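L-Ala-D/L-Glu epimerase, a muconate lactonizing enzyme (Klebsiella pneumoniae subsp. pneumoniae MGH 78578, PDB 3FCP) is a magnesium-binding member of the enolase superfamily, combining an N-terminal domain of the muconate lactonizing enzyme family with a C-terminal domain of TIM-barrel type. Local coordinates at residues A[141-146]-A[167-172]; A[221-226]-A[244-249]; A[265-270]-A[294-299]. All blocks are in the same frame, centred on the assembly; numbering follows the deposited sequence.

In the fold
All three interactions join neighbouring strands of one parallel barrel wall. Interaction 1 pairs strand 136-143 with strand 166-170, interaction 2 pairs 223-225 with 246-249, and interaction 3 ties the approach to strand 270-273 to strand 297-300. Interactions 2 and 3 are buried and adjoin, since strand 246-249 of interaction 2 also pairs with Ala270 of interaction 3; interaction 1 is only partly buried. Their chemistry follows their place: interactions 1 and 2 place Lys168, Lys170 and Glu225 in the charged region near the magnesium ion, whereas interaction 3, some 13 Å from the metal at Phe267, relies on glycines, a bridging water and small apolar groups. Lys168 and Glu225 form a salt bridge between interactions 1 and 2.

Interaction 1 (A[141-146]-A[167-172])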
# COMPACT_ATOMS: atom_id res chain seq x y z
N TRP A 141 0.17 17.92 36.88
CA TRP A 141 1.24 18.86 37.20
C TRP A 141 2.49 18.45 36.43
O TRP A 141 2.76 17.26 36.26
CB TRP A 141 1.52 18.86 38.71
CG TRP A 141 2.54 19.88 39.13
CD1 TRP A 141 3.78 19.63 39.64
CD2 TRP A 141 2.42 21.30 39.03
NE1 TRP A 141 4.44 20.82 39.87
CE2 TRP A 141 3.63 21.86 39.51
CE3 TRP A 141 1.41 22.16 38.60
CZ2 TRP A 141 3.85 23.24 39.55
CZ3 TRP A 141 1.63 23.54 38.64
CH2 TRP A 141 2.85 24.06 39.12
N THR A 142 3.24 19.43 35.94
CA THR A 142 4.45 19.12 35.20
C THR A 142 5.67 19.21 36.10
O THR A 142 5.78 20.12 36.92
CB THR A 142 4.63 20.06 33.98
OG1 THR A 142 3.66 19.73 32.97
CG2 THR A 142 6.03 19.91 33.38
N LEU A 143 6.56 18.24 35.95
CA LEU A 143 7.79 18.19 36.71
C LEU A 143 8.90 18.51 35.71
O LEU A 143 9.19 17.70 34.83
CB LEU A 143 7.97 16.79 37.30
CG LEU A 143 6.83 16.38 38.24
CD1 LEU A 143 6.92 14.91 38.58
CD2 LEU A 143 6.88 17.23 39.50
N ALA A 144 9.47 19.70 35.82
CA ALA A 144 10.52 20.11 34.90
C ALA A 144 11.55 21.05 35.54
O ALA A 144 12.02 21.99 34.90
CB ALA A 144 9.90 20.79 33.69
N SER A 145 11.92 20.78 36.79
CA SER A 145 12.90 21.61 37.49
C SER A 145 14.31 21.31 37.00
O SER A 145 15.25 22.04 37.31
CB SER A 145 12.82 21.37 39.00
OG SER A 145 13.29 20.08 39.33
N GLY A 146 14.45 20.23 36.25
CA GLY A 146 15.76 19.85 35.75
C GLY A 146 16.52 19.03 36.78
O GLY A 146 17.63 18.56 36.51
N PHE A 167 1.30 13.13 36.40
CA PHE A 167 2.43 14.02 36.23
C PHE A 167 2.97 13.95 34.80
O PHE A 167 3.00 12.89 34.19
CB PHE A 167 3.54 13.64 37.21
CG PHE A 167 3.12 13.70 38.65
CD1 PHE A 167 3.05 14.92 39.32
CD2 PHE A 167 2.76 12.54 39.33
CE1 PHE A 167 2.62 14.98 40.65
CE2 PHE A 167 2.33 12.60 40.66
CZ PHE A 167 2.26 13.82 41.32
N LYS A 168 3.39 15.10 34.29
CA LYS A 168 3.96 15.19 32.95
C LYS A 168 5.42 15.60 33.12
O LYS A 168 5.71 16.67 33.65
CB LYS A 168 3.21 16.22 32.11
CG LYS A 168 3.91 16.63 30.82
CD LYS A 168 3.06 17.59 29.99
CE LYS A 168 3.89 18.30 28.93
NZ LYS A 168 3.06 19.05 27.95
N LEU A 169 6.34 14.74 32.70
CA LEU A 169 7.76 15.04 32.83
C LEU A 169 8.33 15.54 31.52
O LEU A 169 8.09 14.94 30.46
CB LEU A 169 8.54 13.79 33.27
CG LEU A 169 7.86 12.78 34.19
CD1 LEU A 169 8.88 11.71 34.57
CD2 LEU A 169 7.29 13.46 35.41
N LYS A 170 9.07 16.64 31.57
CA LYS A 170 9.66 17.17 30.36
C LYS A 170 11.09 16.66 30.25
O LYS A 170 11.86 16.73 31.22
CB LYS A 170 9.61 18.70 30.35
CG LYS A 170 8.18 19.23 30.37
CD LYS A 170 8.00 20.50 29.54
CE LYS A 170 8.20 20.25 28.05
NZ LYS A 170 7.92 21.47 27.23
N ILE A 171 11.42 16.14 29.09
CA ILE A 171 12.75 15.61 28.84
C ILE A 171 13.15 15.96 27.42
O ILE A 171 12.40 16.63 26.72
CB ILE A 171 12.78 14.08 29.01
CG1 ILE A 171 11.74 13.44 28.08
CG2 ILE A 171 12.49 13.71 30.46
CD1 ILE A 171 11.73 11.92 28.10
N GLY A 172 14.33 15.50 27.01
CA GLY A 172 14.80 15.78 25.66
C GLY A 172 15.88 16.85 25.62
O GLY A 172 16.39 17.17 24.55
O HOH W 1 10.98 15.84 34.03
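Leu143 and Leu169 lie side by side and point the same way, with CD1 of Leu143 3.5 Å from CD2 of Leu169. The same Leu143 CD1 reaches back to CB of Phe167, 3.9 Å away, because CG of Leu143 stands anti to its carbonyl carbon (chi1 -60°). On the other face of the sheet, Thr142 runs alongside the stem of Lys168. Its OG1 packs against Lys168 CB at 3.6 Å and is buried with no polar partner in the model, while CG2 meets CG of Lys170. Parallel pairing sets this register: Lys168 N donates to Trp141 O, Leu143 N to Lys168 O, and Lys170 N only weakly to Leu143 O at 3.4 Å. Where the strands part, a water donates to both Leu143 O and Lys170 O. These are the first two strands of the enolase-superfamily barrel, and Lys168 and Lys170 match the Lys-X-Lys pattern known from the muconate lactonizing enzyme subgroup. The extended chain of Lys168 carries NZ into salt bridges with Asp199, Glu225 and Glu327; the side chain of Lys170 lies about 6 Å from the magnesium ion. Behind Leu143 and Phe167 packs helix 148-158, whose Glu154 accepts a hydrogen bond from Trp141 NE1.

Interaction 2 (A[221-226]-A[244-249])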
# COMPACT_ATOMS: atom_id res chain seq x y z
N VAL A 221 5.70 4.03 31.54
CA VAL A 221 5.20 5.36 31.20
C VAL A 221 3.88 5.17 30.45
O VAL A 221 3.79 4.35 29.53
CB VAL A 221 6.22 6.12 30.34
CG1 VAL A 221 5.67 7.46 29.90
CG2 VAL A 221 7.50 6.31 31.14
N ASP A 222 2.85 5.92 30.85
CA ASP A 222 1.53 5.79 30.23
C ASP A 222 1.34 6.53 28.92
O ASP A 222 0.50 6.15 28.10
CB ASP A 222 0.44 6.28 31.19
CG ASP A 222 0.37 5.47 32.47
OD1 ASP A 222 0.58 4.25 32.41
OD2 ASP A 222 0.08 6.07 33.52
N LEU A 223 2.11 7.59 28.72
CA LEU A 223 1.97 8.39 27.51
C LEU A 223 3.26 9.11 27.17
O LEU A 223 3.92 9.67 28.05
CB LEU A 223 0.85 9.41 27.73
CG LEU A 223 0.34 10.27 26.57
CD1 LEU A 223 -0.43 9.39 25.58
CD2 LEU A 223 -0.57 11.37 27.12
N ILE A 224 3.62 9.10 25.89
CA ILE A 224 4.84 9.77 25.42
C ILE A 224 4.39 10.85 24.44
O ILE A 224 3.81 10.54 23.40
CB ILE A 224 5.76 8.79 24.67
CG1 ILE A 224 6.11 7.59 25.56
CG2 ILE A 224 7.04 9.52 24.23
CD1 ILE A 224 6.88 6.47 24.83
N GLU A 225 4.65 12.11 24.78
CA GLU A 225 4.25 13.24 23.94
C GLU A 225 5.30 13.70 22.94
O GLU A 225 6.47 13.91 23.29
CB GLU A 225 3.83 14.42 24.83
CG GLU A 225 3.15 15.57 24.08
CD GLU A 225 2.79 16.73 24.99
OE1 GLU A 225 2.75 16.54 26.23
OE2 GLU A 225 2.53 17.84 24.47
N GLN A 226 4.87 13.87 21.69
CA GLN A 226 5.70 14.34 20.58
C GLN A 226 7.18 13.99 20.71
O GLN A 226 8.03 14.87 20.80
CB GLN A 226 5.53 15.86 20.45
CG GLN A 226 5.99 16.45 19.13
CD GLN A 226 5.15 15.98 17.95
OE1 GLN A 226 3.92 16.10 17.95
NE2 GLN A 226 5.82 15.45 16.93
N GLU A 244 4.98 0.08 22.66
CA GLU A 244 4.00 -0.51 23.56
C GLU A 244 3.44 0.36 24.69
O GLU A 244 3.35 -0.06 25.85
CB GLU A 244 4.55 -1.83 24.11
CG GLU A 244 4.91 -2.80 22.98
CD GLU A 244 5.33 -4.19 23.46
OE1 GLU A 244 5.74 -4.34 24.63
OE2 GLU A 244 5.26 -5.14 22.65
N THR A 245 3.06 1.58 24.32
CA THR A 245 2.40 2.51 25.21
C THR A 245 1.82 3.59 24.31
O THR A 245 2.12 3.63 23.12
CB THR A 245 3.34 3.12 26.28
OG1 THR A 245 2.53 3.71 27.30
CG2 THR A 245 4.25 4.20 25.69
N ALA A 246 0.99 4.46 24.86
CA ALA A 246 0.35 5.51 24.07
C ALA A 246 1.24 6.68 23.66
O ALA A 246 2.10 7.12 24.42
CB ALA A 246 -0.88 6.03 24.82
N ILE A 247 1.00 7.17 22.44
CA ILE A 247 1.73 8.32 21.89
C ILE A 247 0.76 9.50 21.81
O ILE A 247 -0.38 9.36 21.35
CB ILE A 247 2.28 8.03 20.46
CG1 ILE A 247 3.21 6.80 20.49
CG2 ILE A 247 3.04 9.24 19.94
CD1 ILE A 247 4.33 6.87 21.52
N LEU A 248 1.22 10.67 22.24
CA LEU A 248 0.43 11.89 22.22
C LEU A 248 1.03 12.85 21.18
O LEU A 248 2.20 13.22 21.28
CB LEU A 248 0.48 12.57 23.60
CG LEU A 248 -0.68 13.43 24.14
CD1 LEU A 248 -0.08 14.67 24.80
CD2 LEU A 248 -1.68 13.81 23.06
N ALA A 249 0.24 13.23 20.19
CA ALA A 249 0.73 14.16 19.17
C ALA A 249 0.49 15.60 19.63
O ALA A 249 -0.59 15.93 20.12
CB ALA A 249 0.01 13.90 17.85
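In Thr245, chi1 of -164° sets OG1 anti to the backbone N and aims the hydroxyl at Val221 O, to which it donates a short 2.6 Å hydrogen bond lying in the carbonyl plane. The same rotation leaves CG2 between the backbone N and the carbonyl carbon, where it meets CD1 of Ile224 at 3.6 Å, the two side chains crossing at about a right angle. Glu225, with CG anti to its N (chi1 -170°) and the chain extended beyond, lies alongside Leu248 and points the same way, so that Leu248 CD1 rests on its CG at 3.4 Å and also borders the carboxylate. Glu225 OE1 forms a salt bridge with Lys168, and its side chain lies about 4 Å from the magnesium ion.

Leu223 uses both branches: CD2 comes against CG of Leu248 at 3.6 Å, while CD1 presses on CB of Ala246 at 3.5 Å, tighter than normal van der Waals contact. Beneath these side chains the parallel backbones are stitched by Ile224 N to Ala246 O, Leu248 N to Ile224 O, and Gln226 N to Leu248 O; the last is 2.8 Å long and nearly straight at 176°. Both ends of the Gln226 amide are held: NE2 donates to Val228 O, and OE1 accepts from the backbone N of Asp250 and Ala252, beside the magnesium ligands Asp250 and Glu251.

The two strands belong to a beta-alpha-beta unit of the barrel, linked by helix 233-242, whose Leu236 and Ser240 pack on Ile247. Helix 206-218 covers Ile224 and Thr245, and strand 195-199 continues the sheet beyond 223-225.

Interaction 3 (A[265-270]-A[294-299]); sequences QGFTGA and AGIGLY
The side chain of Ile296 overlaps the backbone of the facing segment: CG2 sits 3.6 Å from Gly269 O and 3.7 Å from CA of Ala270, and CD1 reaches the edge of the Phe267 ring, near its plane, 4.2 Å from CD2. That span follows from chi1 of -73°, which sets CG2 anti to the backbone N, with CG1 beside the backbone N. Next along, Gly297 N donates a 2.9 Å hydrogen bond to Gly269 O, in the carbonyl plane. CB of Ala270 lies 3.3 Å from Gly297 O, and the CA atoms of Ala270 and Gly297 are only 4.1 Å apart. This close parallel bridge begins the pairing of barrel strands 270-273 and 297-300. Both approaches leave a helix through a Schellman motif, at Gly266 after helix 256-264 and at Gly295 after helix 283-294, where the positive phi suits glycine. Before the strands meet, a water bridges the two segments: it accepts from Gly269 N at 3.1 Å, donates to Gly295 O at 2.9 Å, and also hydrogen-bonds Thr268 OG1. Farther out, the Phe267 ring packs against Leu236, Val237 and Ser240 of helix 233-242 and against Ile247 of the adjoining strand. Thr268 touches Arg238 of a neighbouring subunit.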
# COMPACT_ATOMS: atom_id res chain seq x y z
N GLN A 265 -3.01 8.67 7.82
CA GLN A 265 -1.67 8.12 7.64
C GLN A 265 -1.44 6.87 8.50
O GLN A 265 -0.49 6.13 8.27
CB GLN A 265 -0.65 9.19 8.00
CG GLN A 265 0.69 9.06 7.30
CD GLN A 265 1.58 10.25 7.58
OE1 GLN A 265 1.14 11.40 7.52
NE2 GLN A 265 2.86 9.98 7.88
N GLY A 266 -2.31 6.66 9.48
CA GLY A 266 -2.19 5.49 10.33
C GLY A 266 -1.80 5.75 11.78
O GLY A 266 -1.58 4.80 12.54
N PHE A 267 -1.72 7.01 12.18
CA PHE A 267 -1.35 7.33 13.55
C PHE A 267 -2.41 6.84 14.54
O PHE A 267 -3.61 7.01 14.32
CB PHE A 267 -1.20 8.85 13.74
CG PHE A 267 -0.96 9.26 15.17
CD1 PHE A 267 0.32 9.17 15.72
CD2 PHE A 267 -2.00 9.70 15.97
CE1 PHE A 267 0.54 9.52 17.06
CE2 PHE A 267 -1.79 10.05 17.30
CZ PHE A 267 -0.51 9.96 17.85
N THR A 268 -1.96 6.23 15.62
CA THR A 268 -2.88 5.77 16.65
C THR A 268 -2.35 6.25 17.99
O THR A 268 -1.16 6.14 18.28
CB THR A 268 -3.04 4.23 16.64
OG1 THR A 268 -3.98 3.84 17.65
CG2 THR A 268 -1.71 3.54 16.90
N GLY A 269 -3.24 6.82 18.79
CA GLY A 269 -2.88 7.34 20.09
C GLY A 269 -3.82 8.48 20.44
O GLY A 269 -5.04 8.33 20.33
N ALA A 270 -3.27 9.63 20.82
CA ALA A 270 -4.10 10.77 21.18
C ALA A 270 -3.56 12.09 20.64
O ALA A 270 -2.40 12.18 20.23
CB ALA A 270 -4.23 10.85 22.71
N ALA A 294 -12.01 9.15 14.05
CA ALA A 294 -10.90 8.26 13.71
C ALA A 294 -10.45 7.32 14.84
O ALA A 294 -9.52 6.53 14.64
CB ALA A 294 -9.71 9.08 13.23
N GLY A 295 -11.07 7.42 16.01
CA GLY A 295 -10.68 6.56 17.13
C GLY A 295 -9.45 7.05 17.89
O GLY A 295 -8.78 6.28 18.58
N ILE A 296 -9.14 8.34 17.75
CA ILE A 296 -7.99 8.95 18.41
C ILE A 296 -8.43 9.65 19.70
O ILE A 296 -9.40 10.41 19.71
CB ILE A 296 -7.29 9.93 17.44
CG1 ILE A 296 -6.55 9.12 16.36
CG2 ILE A 296 -6.35 10.89 18.19
CD1 ILE A 296 -6.14 9.93 15.15
N GLY A 297 -7.72 9.37 20.80
CA GLY A 297 -8.05 9.95 22.09
C GLY A 297 -7.80 11.44 22.22
O GLY A 297 -7.07 12.03 21.41
N LEU A 298 -8.37 12.05 23.25
CA LEU A 298 -8.25 13.49 23.47
C LEU A 298 -7.55 13.90 24.76
O LEU A 298 -7.67 13.23 25.79
CB LEU A 298 -9.65 14.13 23.41
CG LEU A 298 -10.50 13.80 22.18
CD1 LEU A 298 -11.88 14.45 22.30
CD2 LEU A 298 -9.80 14.29 20.92
N TYR A 299 -6.86 15.04 24.70
CA TYR A 299 -6.11 15.62 25.81
C TYR A 299 -6.26 17.14 25.74
O TYR A 299 -6.16 17.73 24.65
CB TYR A 299 -4.62 15.24 25.68
CG TYR A 299 -3.68 15.83 26.72
CD1 TYR A 299 -3.72 15.40 28.05
CD2 TYR A 299 -2.66 16.71 26.34
CE1 TYR A 299 -2.76 15.84 28.97
CE2 TYR A 299 -1.70 17.15 27.25
CZ TYR A 299 -1.75 16.70 28.56
OH TYR A 299 -0.76 17.07 29.43
O HOH W 2 -6.70 5.84 15.00
O HOH W 3 -6.03 5.74 17.82